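Local structure of prokaryotic transcription elongation factor GreA/GreB (Nitrosomonas europaea, 2PN0) at residues I11-A16 and A44-P49; V57-T62 and A100-A105. The protein probably binds RNA polymerase as a member of the GreA/GreB family of transcription elongation factors. One frame throughout, in Å; residues are numbered along the deposited sequence.

Contact 1: residues I11-A16 and A44-P49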
ATOM      1  N   ILE A  11     -13.721   6.312 -15.746  1.00 24.18           N
ATOM      2  CA  ILE A  11     -12.489   5.772 -16.360  0.60 24.98           C
ATOM      3  C   ILE A  11     -12.538   5.989 -17.854  1.00 25.07           C
ATOM      4  O   ILE A  11     -13.626   6.016 -18.423  1.00 24.90           O
ATOM      5  CB  ILE A  11     -12.432   4.219 -16.312  0.60 25.05           C
ATOM      6  CG1 ILE A  11     -13.745   3.615 -15.810  0.60 25.28           C
ATOM      7  CG2 ILE A  11     -11.132   3.732 -15.677  0.60 26.61           C
ATOM      8  CD1 ILE A  11     -13.613   2.184 -15.317  0.60 24.96           C
ATOM      9  N   SER A  12     -11.369   6.048 -18.493  1.00 25.77           N
ATOM     10  CA  SER A  12     -11.317   6.049 -19.943  1.00 27.28           C
ATOM     11  C   SER A  12     -11.552   4.628 -20.426  1.00 27.95           C
ATOM     12  O   SER A  12     -11.355   3.657 -19.668  1.00 28.54           O
ATOM     13  CB  SER A  12      -9.972   6.565 -20.461  1.00 26.75           C
ATOM     14  OG  SER A  12      -8.974   5.567 -20.362  1.00 28.57           O
ATOM     15  N   SER A  13     -11.962   4.530 -21.685  1.00 28.13           N
ATOM     16  CA  SER A  13     -12.186   3.245 -22.344  0.60 28.61           C
ATOM     17  C   SER A  13     -10.916   2.390 -22.316  1.00 28.54           C
ATOM     18  O   SER A  13     -10.980   1.184 -22.050  1.00 28.20           O
ATOM     19  CB  SER A  13     -12.643   3.468 -23.787  0.60 28.50           C
ATOM     20  OG  SER A  13     -13.187   2.284 -24.345  0.60 28.86           O
ATOM     21  N   LEU A  14      -9.783   3.032 -22.609  1.00 28.66           N
ATOM     22  CA  LEU A  14      -8.460   2.422 -22.609  1.00 28.69           C
ATOM     23  C   LEU A  14      -8.143   1.815 -21.262  1.00 27.29           C
ATOM     24  O   LEU A  14      -7.748   0.653 -21.176  1.00 27.88           O
ATOM     25  CB  LEU A  14      -7.404   3.480 -22.944  1.00 28.85           C
ATOM     26  CG  LEU A  14      -5.914   3.135 -23.069  1.00 31.57           C
ATOM     27  CD1 LEU A  14      -5.675   1.834 -23.846  1.00 35.25           C
ATOM     28  CD2 LEU A  14      -5.156   4.287 -23.726  1.00 29.55           C
ATOM     29  N   ASP A  15      -8.296   2.594 -20.201  1.00 26.35           N
ATOM     30  CA  ASP A  15      -8.017   2.055 -18.873  1.00 25.09           C
ATOM     31  C   ASP A  15      -8.962   0.955 -18.412  1.00 23.21           C
ATOM     32  O   ASP A  15      -8.508  -0.004 -17.794  1.00 22.93           O
ATOM     33  CB  ASP A  15      -7.787   3.161 -17.839  1.00 25.74           C
ATOM     34  CG  ASP A  15      -6.613   4.057 -18.221  1.00 26.13           C
ATOM     35  OD1 ASP A  15      -5.525   3.529 -18.590  1.00 29.11           O
ATOM     36  OD2 ASP A  15      -6.767   5.287 -18.193  1.00 26.27           O
ATOM     37  N   ALA A  16     -10.252   1.071 -18.735  1.00 21.47           N
ATOM     38  CA  ALA A  16     -11.228  -0.002 -18.426  1.00 21.86           C
ATOM     39  C   ALA A  16     -10.786  -1.305 -19.062  1.00 21.60           C
ATOM     40  O   ALA A  16     -10.784  -2.366 -18.419  1.00 21.75           O
ATOM     41  CB  ALA A  16     -12.644   0.355 -18.923  1.00 21.74           C
ATOM     42  N   ALA A  44     -18.473   1.233 -13.218  1.00 25.80           N
ATOM     43  CA  ALA A  44     -17.905   2.529 -13.566  1.00 26.09           C
ATOM     44  C   ALA A  44     -18.552   3.117 -14.829  1.00 26.68           C
ATOM     45  O   ALA A  44     -19.094   2.394 -15.685  1.00 26.19           O
ATOM     46  CB  ALA A  44     -16.416   2.414 -13.755  1.00 26.42           C
ATOM     47  N   GLU A  45     -18.492   4.433 -14.937  1.00 27.13           N
ATOM     48  CA  GLU A  45     -18.908   5.062 -16.173  0.60 28.24           C
ATOM     49  C   GLU A  45     -17.687   5.236 -17.053  1.00 27.96           C
ATOM     50  O   GLU A  45     -16.691   5.865 -16.657  1.00 28.22           O
ATOM     51  CB  GLU A  45     -19.693   6.356 -15.948  0.60 28.19           C
ATOM     52  CG  GLU A  45     -19.082   7.416 -15.060  0.60 29.14           C
ATOM     53  CD  GLU A  45     -19.792   8.749 -15.253  0.60 29.57           C
ATOM     54  OE1 GLU A  45     -19.609   9.371 -16.325  0.60 30.62           O
ATOM     55  OE2 GLU A  45     -20.545   9.166 -14.343  0.60 32.16           O
ATOM     56  N   VAL A  46     -17.754   4.612 -18.222  1.00 28.26           N
ATOM     57  CA  VAL A  46     -16.640   4.593 -19.150  1.00 29.32           C
ATOM     58  C   VAL A  46     -16.785   5.733 -20.147  1.00 29.93           C
ATOM     59  O   VAL A  46     -17.673   5.721 -20.999  1.00 30.09           O
ATOM     60  CB  VAL A  46     -16.527   3.242 -19.904  1.00 29.40           C
ATOM     61  CG1 VAL A  46     -15.197   3.152 -20.603  1.00 30.11           C
ATOM     62  CG2 VAL A  46     -16.673   2.063 -18.965  1.00 29.60           C
ATOM     63  N   VAL A  47     -15.909   6.722 -20.042  1.00 30.11           N
ATOM     64  CA  VAL A  47     -16.022   7.892 -20.901  1.00 30.62           C
ATOM     65  C   VAL A  47     -14.791   8.022 -21.799  1.00 30.68           C
ATOM     66  O   VAL A  47     -13.800   7.310 -21.617  1.00 30.83           O
ATOM     67  CB  VAL A  47     -16.260   9.188 -20.072  1.00 30.96           C
ATOM     68  CG1 VAL A  47     -17.544   9.084 -19.249  1.00 31.27           C
ATOM     69  CG2 VAL A  47     -15.084   9.477 -19.168  1.00 30.03           C
ATOM     70  N   ASP A  48     -14.862   8.910 -22.783  1.00 30.61           N
ATOM     71  CA  ASP A  48     -13.669   9.317 -23.496  1.00 30.83           C
ATOM     72  C   ASP A  48     -12.757  10.033 -22.492  1.00 30.64           C
ATOM     73  O   ASP A  48     -13.261  10.742 -21.615  1.00 30.90           O
ATOM     74  CB  ASP A  48     -14.028  10.275 -24.627  1.00 31.05           C
ATOM     75  CG  ASP A  48     -12.808  10.753 -25.383  1.00 31.98           C
ATOM     76  OD1 ASP A  48     -12.274   9.974 -26.205  1.00 33.77           O
ATOM     77  OD2 ASP A  48     -12.367  11.893 -25.139  1.00 30.70           O
ATOM     78  N   PRO A  49     -11.421   9.860 -22.611  1.00 30.40           N
ATOM     79  CA  PRO A  49     -10.486  10.574 -21.723  1.00 30.11           C
ATOM     80  C   PRO A  49     -10.778  12.078 -21.553  1.00 29.90           C
ATOM     81  O   PRO A  49     -10.542  12.633 -20.468  1.00 29.47           O
ATOM     82  CB  PRO A  49      -9.135  10.368 -22.412  1.00 30.34           C
ATOM     83  CG  PRO A  49      -9.270   9.045 -23.102  1.00 30.34           C
ATOM     84  CD  PRO A  49     -10.706   8.972 -23.555  1.00 30.46           C
TER

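Contact 2: residues V57-T62 and A100-A105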
ATOM      1  N   VAL A  57      -8.502  11.124 -10.346  1.00 13.99           N
ATOM      2  CA  VAL A  57      -7.353  10.211 -10.417  1.00 13.74           C
ATOM      3  C   VAL A  57      -7.611   9.086 -11.422  1.00 13.50           C
ATOM      4  O   VAL A  57      -8.529   8.292 -11.255  1.00 13.60           O
ATOM      5  CB  VAL A  57      -7.037   9.592  -9.032  1.00 13.84           C
ATOM      6  CG1 VAL A  57      -5.830   8.649  -9.154  1.00 14.58           C
ATOM      7  CG2 VAL A  57      -6.684  10.702  -8.045  1.00 13.53           C
ATOM      8  N   THR A  58      -6.790   9.051 -12.465  1.00 15.49           N
ATOM      9  CA  THR A  58      -6.853   8.018 -13.478  1.00 14.78           C
ATOM     10  C   THR A  58      -5.566   7.210 -13.436  1.00 15.08           C
ATOM     11  O   THR A  58      -4.607   7.573 -12.762  1.00 15.54           O
ATOM     12  CB  THR A  58      -7.037   8.623 -14.892  1.00 15.53           C
ATOM     13  OG1 THR A  58      -5.943   9.520 -15.186  1.00 17.71           O
ATOM     14  CG2 THR A  58      -8.330   9.387 -14.931  1.00 14.94           C
HETATM   15  N   MSE A  59      -5.527   6.115 -14.169  1.00 15.12           N
HETATM   16  CA  MSE A  59      -4.237   5.416 -14.349  1.00 14.28           C
HETATM   17  C   MSE A  59      -3.207   6.438 -14.869  1.00 14.71           C
HETATM   18  O   MSE A  59      -3.536   7.313 -15.708  1.00 15.67           O
HETATM   19  CB  MSE A  59      -4.406   4.230 -15.310  1.00 13.66           C
HETATM   20  CG  MSE A  59      -5.313   3.098 -14.777  1.00 13.15           C
HETATM   21 SE   MSE A  59      -4.737   2.424 -13.003  0.75 13.75          SE
HETATM   22  CE  MSE A  59      -2.904   1.976 -13.469  1.00 14.43           C
ATOM     23  N   ASN A  60      -1.979   6.347 -14.350  1.00 14.83           N
ATOM     24  CA  ASN A  60      -0.854   7.212 -14.736  1.00 15.64           C
ATOM     25  C   ASN A  60      -0.948   8.675 -14.284  1.00 17.16           C
ATOM     26  O   ASN A  60      -0.131   9.509 -14.726  1.00 18.60           O
ATOM     27  CB  ASN A  60      -0.531   7.078 -16.245  1.00 16.45           C
ATOM     28  CG  ASN A  60      -0.054   5.685 -16.600  1.00 16.19           C
ATOM     29  OD1 ASN A  60       0.872   5.184 -15.973  1.00 16.89           O
ATOM     30  ND2 ASN A  60      -0.661   5.063 -17.630  1.00 17.96           N
ATOM     31  N   SER A  61      -1.947   8.966 -13.435  1.00 16.47           N
ATOM     32  CA  SER A  61      -2.069  10.284 -12.766  1.00 17.63           C
ATOM     33  C   SER A  61      -0.983  10.379 -11.697  1.00 17.06           C
ATOM     34  O   SER A  61      -0.690   9.395 -11.003  1.00 16.85           O
ATOM     35  CB  SER A  61      -3.440  10.457 -12.056  1.00 17.04           C
ATOM     36  OG  SER A  61      -4.454  10.746 -13.013  1.00 23.21           O
ATOM     37  N   THR A  62      -0.421  11.578 -11.518  1.00 16.19           N
ATOM     38  CA  THR A  62       0.417  11.848 -10.338  1.00 16.55           C
ATOM     39  C   THR A  62      -0.439  12.593  -9.321  1.00 15.47           C
ATOM     40  O   THR A  62      -1.056  13.611  -9.671  1.00 16.99           O
ATOM     41  CB  THR A  62       1.678  12.672 -10.716  1.00 15.88           C
ATOM     42  OG1 THR A  62       2.496  11.858 -11.548  1.00 16.42           O
ATOM     43  CG2 THR A  62       2.486  13.048  -9.482  1.00 16.79           C
ATOM     44  N   ALA A 100      -7.084   1.747  -4.148  1.00 10.10           N
ATOM     45  CA  ALA A 100      -8.145   2.692  -3.727  1.00 10.71           C
ATOM     46  C   ALA A 100      -7.994   4.078  -4.366  1.00 11.12           C
ATOM     47  O   ALA A 100      -8.922   4.907  -4.278  1.00 12.61           O
ATOM     48  CB  ALA A 100      -8.124   2.840  -2.170  1.00 10.48           C
ATOM     49  N   LEU A 101      -6.843   4.375  -4.965  1.00 11.74           N
ATOM     50  CA  LEU A 101      -6.641   5.749  -5.483  1.00 13.18           C
ATOM     51  C   LEU A 101      -7.451   6.014  -6.751  1.00 12.91           C
ATOM     52  O   LEU A 101      -7.861   7.144  -6.989  1.00 13.34           O
ATOM     53  CB  LEU A 101      -5.149   6.056  -5.779  1.00 13.69           C
ATOM     54  CG  LEU A 101      -4.227   6.240  -4.584  1.00 15.78           C
ATOM     55  CD1 LEU A 101      -2.752   6.453  -5.072  1.00 17.62           C
ATOM     56  CD2 LEU A 101      -4.671   7.433  -3.681  1.00 16.95           C
ATOM     57  N   LEU A 102      -7.641   4.979  -7.564  1.00 13.46           N
ATOM     58  CA  LEU A 102      -8.296   5.126  -8.867  1.00 14.05           C
ATOM     59  C   LEU A 102      -9.674   5.681  -8.604  1.00 14.10           C
ATOM     60  O   LEU A 102     -10.404   5.187  -7.757  1.00 12.73           O
ATOM     61  CB  LEU A 102      -8.413   3.762  -9.539  1.00 13.78           C
ATOM     62  CG  LEU A 102      -9.014   3.795 -10.946  1.00 15.24           C
ATOM     63  CD1 LEU A 102      -8.040   4.542 -11.893  1.00 16.36           C
ATOM     64  CD2 LEU A 102      -9.326   2.342 -11.372  1.00 15.21           C
ATOM     65  N   GLY A 103     -10.015   6.736  -9.311  1.00 13.42           N
ATOM     66  CA  GLY A 103     -11.369   7.272  -9.212  1.00 14.88           C
ATOM     67  C   GLY A 103     -11.574   8.309  -8.116  1.00 14.94           C
ATOM     68  O   GLY A 103     -12.620   9.008  -8.097  1.00 15.78           O
ATOM     69  N   LEU A 104     -10.601   8.455  -7.220  1.00 15.12           N
ATOM     70  CA  LEU A 104     -10.679   9.515  -6.209  1.00 14.80           C
ATOM     71  C   LEU A 104     -10.506  10.881  -6.915  1.00 14.98           C
ATOM     72  O   LEU A 104     -10.159  10.946  -8.123  1.00 14.59           O
ATOM     73  CB  LEU A 104      -9.602   9.335  -5.145  1.00 15.14           C
ATOM     74  CG  LEU A 104      -9.804   8.095  -4.282  1.00 14.80           C
ATOM     75  CD1 LEU A 104      -8.753   8.224  -3.138  1.00 16.96           C
ATOM     76  CD2 LEU A 104     -11.206   8.022  -3.757  1.00 16.02           C
ATOM     77  N   ALA A 105     -10.775  11.966  -6.191  1.00 15.06           N
ATOM     78  CA  ALA A 105     -10.643  13.307  -6.781  1.00 15.24           C
ATOM     79  C   ALA A 105      -9.868  14.277  -5.871  1.00 15.07           C
ATOM     80  O   ALA A 105      -9.776  14.045  -4.668  1.00 14.31           O
ATOM     81  CB  ALA A 105     -12.007  13.867  -7.087  1.00 17.01           C
TER

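Contact 1: residues I11-A16 and A44-P49
Ile-11 lies beside Val-46 in a two-stranded parallel sheet, the 10-12 and 45-47 strands of the Rnk N-terminal region, and the chain between them is largely helical. Ile-11 holds the neighbouring strand with both backbone polar groups: its N donates to Glu-45 O at 3.1 Å, and its O accepts from Val-47 N at 2.9 Å. Beyond this pair the chain turns into helix 13-25, and the next backbone bond is weak: Ser-13 N to Val-47 O. Ser-12 CA brings its hydrogen to the same oxygen, with 3.2 Å between Ser-12 CA and Val-47 O. Val-46 leans into this turn with one branch: Val-46 CG1, anti to its own N (chi1 -167°), lies 3.5 Å from Ser-13 CA and 4.1 Å from Ala-16 CB in the first turn of the helix. From CB outward, the Ser-12 side chain first meets Pro-49: Ser-12 CB rests on the ring, 3.7 Å from Pro-49 CG. From there the torsion (chi1 78°) folds OG back over the backbone toward the helix start, where Ser-12 is the N-cap residue: Asp-15 N donates to Ser-12 OG in a nearly straight bond of 3.1 Å.

Contact 2: residues V57-T62 and A100-A105
Val-57 bonds to the turn opposite through both its backbone N and its backbone O. Val-57 N donates a hydrogen bond to Leu-104 O at 2.8 Å, almost perfectly straight (178° at the hydrogen), and Val-57 O takes the N-H of Gly-103 at 2.9 Å. In both bonds the donor stands 21° out of the acceptor's carbonyl plane. The acceptor and donor on the far side belong to a type II turn running from Leu-101 to Leu-104, which Leu-104 N closes on Leu-101 O; Gly-103 occupies its third position with a positive phi (89°), a backbone shape that suits glycine at this place in a type II turn. Just after Val-57 the chain makes a second type II turn, Thr-58 to Ser-61, tied by Ser-61 N to Thr-58 O and by a hydrogen bond between Thr-58 OG1 and Ser-61 OG. Both turns lie in the GreA/GreB C-terminal region, of the FKBP clan, with this loop leading into strand 62-67. The remaining contacts are packing. The valine side chain points into the turn, its CB 3.3 Å from Leu-101 O; CG1 goes toward Leu-101, while CG2 faces Leu-104, 4.3 Å from Leu-104 CB. Leu-102 starts out away from the loop, but its CD1 comes back to the Val-57 to Met-59 backbone, 3.8 Å from Val-57 O and 3.7 Å from Met-59 N. There it meets the selenomethionine Met-59, a chain bent at both chi2 and chi3; the two side chains cross at a slant, with Met-59 SE 4.1 Å from Leu-102 CD1.

In the fold
From the N terminus, the chain runs through strand 10-12 and out along helix 13-25, then returns by helix 34-42 to strand 45-47, where contact 1 closes this helical excursion. Only then does contact 2 open: segment 57-62 leads into the antiparallel sheet, and the chain passes through strands 62-67, 77-79 and 90-92 before helix 98-101 brings 100-105 back to it. The two loops follow in series, neither nested nor crossed, with contact centres about 12 Å apart. They still touch: Asp-15 OD1 packs against Met-59 CB and is hydrogen-bonded to Tyr-80 OH, and Leu-102 reaches Leu-19, joining the N-terminal helix to the C-terminal region.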